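Local coordinates for FEZ-1 protein (Fluoribacter gormanii, PDB 5WCK) that probably hydrolyses the beta-lactam ring of antibiotics as a monomeric subclass B3 metallo-beta-lactamase with two zinc ions in its active site, at residues S41-N46 with A72-A77. The protein carries 2 engineered substitutions. Sequence-based numbering, arbitrary orientation.
Sequences SDLEAN and AHFDHA. With ZN (zinc ion), chain C; ZN (zinc ion), chain D.
Behind the dinuclear zinc site, the loop following strand 35-39 meets the short helix 74-77 where Ser-41 and Asp-42 face His-76. Two consecutive amides grip one buried carbonyl: Ser-41 N lies 2.9 Å from His-76 O, and Asp-42 N, 3.1 Å from His-76 O, approaches from the same face, high above the carbonyl plane. Ser-41, small enough for this buried corner, sets OG against the backbone of Ala-77 and hydrogen-bonds Ser-80. His-71 to His-76 form the HXHXDH zinc-binding motif of the metallo-beta-lactamase fold. His-73 ND1 binds one zinc with His-71 and His-149; Asp-75 OD2 and His-76 NE2 bind the other with His-215, and a water bridges both metals. With CG beside its own backbone N (chi1 -54°), Asp-42 directs OD1 to a second water, 2.8 Å away, which donates to it and accepts from His-76 ND1 in the plane of the ring. This second-shell relay would orient the imidazole and probably make it a stronger zinc ligand; Ser-27 holds Asp-42 OD2. Asp-42 CA also points its hydrogen at Asp-75 O. Towards the surface, branched Leu-43 lies alongside Phe-74, Leu-43 CD2 lying 3.6 Å from Phe-74 CD2 at the ring edge.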
ATOM      1  N   SER A  41      -3.000  -3.976   6.794  1.00  6.12           N
ATOM      2  CA  SER A  41      -3.213  -4.879   7.955  1.00  6.72           C
ATOM      3  C   SER A  41      -2.456  -6.198   7.743  1.00  9.47           C
ATOM      4  O   SER A  41      -2.332  -6.936   8.684  1.00  8.97           O
ATOM      5  CB  SER A  41      -4.670  -5.117   8.151  1.00  7.41           C
ATOM      6  OG  SER A  41      -5.226  -5.554   6.935  1.00  8.00           O
ATOM      7  N   ASP A  42      -1.980  -6.435   6.518  1.00  8.37           N
ATOM      8  CA  ASP A  42      -1.130  -7.595   6.212  1.00  7.11           C
ATOM      9  C   ASP A  42      -1.883  -8.902   6.496  1.00  8.26           C
ATOM     10  O   ASP A  42      -3.096  -8.974   6.387  1.00  9.38           O
ATOM     11  CB  ASP A  42       0.214  -7.446   6.913  1.00  8.91           C
ATOM     12  CG  ASP A  42       0.926  -6.135   6.622  1.00 10.50           C
ATOM     13  OD1 ASP A  42       0.563  -5.495   5.612  1.00 10.02           O
ATOM     14  OD2 ASP A  42       1.841  -5.786   7.399  1.00 10.63           O
ATOM     15  N   LEU A  43      -1.135  -9.973   6.777  1.00  9.18           N
ATOM     16  CA  LEU A  43      -1.777 -11.264   7.081  1.00  8.83           C
ATOM     17  C   LEU A  43      -2.321 -11.234   8.517  1.00  9.95           C
ATOM     18  O   LEU A  43      -1.817 -10.479   9.361  1.00 11.87           O
ATOM     19  CB  LEU A  43      -0.744 -12.381   6.946  1.00  8.84           C
ATOM     20  CG  LEU A  43      -0.016 -12.468   5.615  1.00  9.81           C
ATOM     21  CD1 LEU A  43       1.076 -13.526   5.686  1.00 12.52           C
ATOM     22  CD2 LEU A  43      -0.981 -12.741   4.483  1.00  9.21           C
ATOM     23  N   GLU A  44      -3.291 -12.111   8.810  1.00 10.22           N
ATOM     24  CA  GLU A  44      -3.789 -12.238  10.185  1.00 11.30           C
ATOM     25  C   GLU A  44      -2.630 -12.450  11.161  1.00  9.52           C
ATOM     26  O   GLU A  44      -2.610 -11.866  12.254  1.00 12.63           O
ATOM     27  CB  GLU A  44      -4.783 -13.392  10.295  1.00 11.89           C
ATOM     28  CG  GLU A  44      -6.137 -13.087   9.718  1.00 16.59           C
ATOM     29  CD  GLU A  44      -7.157 -14.179  10.006  1.00 24.72           C
ATOM     30  OE1 GLU A  44      -8.163 -14.272   9.273  1.00 28.98           O
ATOM     31  OE2 GLU A  44      -6.913 -14.958  10.948  1.00 32.04           O
ATOM     32  N   ALA A  45      -1.654 -13.296  10.771  1.00 11.35           N
ATOM     33  CA  ALA A  45      -0.469 -13.580  11.595  1.00 15.12           C
ATOM     34  C   ALA A  45       0.378 -12.328  11.862  1.00 17.38           C
ATOM     35  O   ALA A  45       1.162 -12.307  12.800  1.00 16.95           O
ATOM     36  CB  ALA A  45       0.362 -14.647  10.920  1.00 17.21           C
ATOM     37  N   ASN A  46       0.247 -11.287  11.024  1.00 12.63           N
ATOM     38  CA  ASN A  46       1.069 -10.103  11.187  1.00 10.35           C
ATOM     39  C   ASN A  46       0.408  -9.072  12.113  1.00 11.15           C
ATOM     40  O   ASN A  46       1.078  -8.112  12.501  1.00 12.26           O
ATOM     41  CB  ASN A  46       1.360  -9.432   9.841  1.00 10.59           C
ATOM     42  CG  ASN A  46       2.064 -10.345   8.863  1.00 11.92           C
ATOM     43  OD1 ASN A  46       1.685 -10.400   7.701  1.00 11.68           O
ATOM     44  ND2 ASN A  46       3.055 -11.101   9.324  1.00 12.08           N
ATOM     45  N   ALA A  72      -6.740  -4.316  -2.428  1.00  6.12           N
ATOM     46  CA  ALA A  72      -7.556  -5.410  -1.878  1.00  5.60           C
ATOM     47  C   ALA A  72      -7.030  -6.777  -2.332  1.00  8.07           C
ATOM     48  O   ALA A  72      -7.650  -7.447  -3.143  1.00  8.96           O
ATOM     49  CB  ALA A  72      -9.009  -5.217  -2.263  1.00  6.91           C
ATOM     50  N   HIS A  73      -5.879  -7.176  -1.791  1.00  7.04           N
ATOM     51  CA  HIS A  73      -5.379  -8.537  -1.822  1.00  7.10           C
ATOM     52  C   HIS A  73      -5.074  -8.977  -0.385  1.00  6.43           C
ATOM     53  O   HIS A  73      -4.763  -8.159   0.484  1.00  6.79           O
ATOM     54  CB  HIS A  73      -4.140  -8.673  -2.707  1.00  6.31           C
ATOM     55  CG  HIS A  73      -4.421  -8.732  -4.167  1.00  7.20           C
ATOM     56  ND1 HIS A  73      -3.461  -8.388  -5.134  1.00  8.06           N
ATOM     57  CD2 HIS A  73      -5.527  -9.116  -4.848  1.00  8.85           C
ATOM     58  CE1 HIS A  73      -3.990  -8.577  -6.332  1.00  6.46           C
ATOM     59  NE2 HIS A  73      -5.254  -8.983  -6.191  1.00  8.42           N
ATOM     60  N   PHE A  74      -5.152 -10.288  -0.155  1.00  6.21           N
ATOM     61  CA  PHE A  74      -4.992 -10.834   1.198  1.00  7.89           C
ATOM     62  C   PHE A  74      -3.689 -10.388   1.873  1.00  7.65           C
ATOM     63  O   PHE A  74      -3.668 -10.217   3.104  1.00  8.23           O
ATOM     64  CB  PHE A  74      -5.081 -12.370   1.191  1.00  6.99           C
ATOM     65  CG  PHE A  74      -3.868 -13.048   0.617  1.00  7.74           C
ATOM     66  CD1 PHE A  74      -3.736 -13.238  -0.748  1.00  9.46           C
ATOM     67  CD2 PHE A  74      -2.823 -13.445   1.435  1.00 11.44           C
ATOM     68  CE1 PHE A  74      -2.596 -13.815  -1.285  1.00 13.03           C
ATOM     69  CE2 PHE A  74      -1.685 -14.025   0.900  1.00 12.53           C
ATOM     70  CZ  PHE A  74      -1.567 -14.206  -0.461  1.00 16.56           C
ATOM     71  N   ASP A  75      -2.599 -10.220   1.106  1.00  6.82           N
ATOM     72  CA  ASP A  75      -1.299  -9.921   1.699  1.00  7.20           C
ATOM     73  C   ASP A  75      -1.254  -8.491   2.253  1.00  7.87           C
ATOM     74  O   ASP A  75      -0.352  -8.200   3.024  1.00  8.25           O
ATOM     75  CB  ASP A  75      -0.133 -10.204   0.745  1.00  9.68           C
ATOM     76  CG  ASP A  75      -0.163  -9.488  -0.592  1.00  8.38           C
ATOM     77  OD1 ASP A  75      -1.268  -9.327  -1.131  1.00  9.29           O
ATOM     78  OD2 ASP A  75       0.924  -9.147  -1.122  1.00  9.54           O
ATOM     79  N   HIS A  76      -2.186  -7.616   1.845  1.00  6.15           N
ATOM     80  CA  HIS A  76      -2.254  -6.254   2.375  1.00  5.77           C
ATOM     81  C   HIS A  76      -3.455  -6.020   3.284  1.00  5.98           C
ATOM     82  O   HIS A  76      -3.410  -5.081   4.090  1.00  7.84           O
ATOM     83  CB  HIS A  76      -2.208  -5.233   1.223  1.00  5.09           C
ATOM     84  CG  HIS A  76      -1.051  -5.501   0.331  1.00  4.96           C
ATOM     85  ND1 HIS A  76       0.247  -5.277   0.726  1.00  6.93           N
ATOM     86  CD2 HIS A  76      -0.971  -6.115  -0.869  1.00  6.08           C
ATOM     87  CE1 HIS A  76       1.072  -5.710  -0.210  1.00  6.14           C
ATOM     88  NE2 HIS A  76       0.368  -6.192  -1.216  1.00  6.21           N
ATOM     89  N   ALA A  77      -4.499  -6.853   3.180  1.00  6.05           N
ATOM     90  CA  ALA A  77      -5.808  -6.544   3.777  1.00  5.55           C
ATOM     91  C   ALA A  77      -6.375  -7.679   4.646  1.00  6.65           C
ATOM     92  O   ALA A  77      -7.442  -7.486   5.219  1.00  8.03           O
ATOM     93  CB  ALA A  77      -6.795  -6.193   2.699  1.00  7.67           C
TER
HETATM   94 ZN    ZN C 301       1.184  -7.681  -2.530  1.00 11.16          ZN
HETATM   95 ZN    ZN D 302      -1.599  -7.537  -4.893  1.00  8.50          ZN
HETATM   96  O   HOH W   1       1.445  -4.589   3.137  1.00  7.38           O
HETATM   97  O   HOH W   2      -0.335  -8.388  -3.647  1.00 18.67           O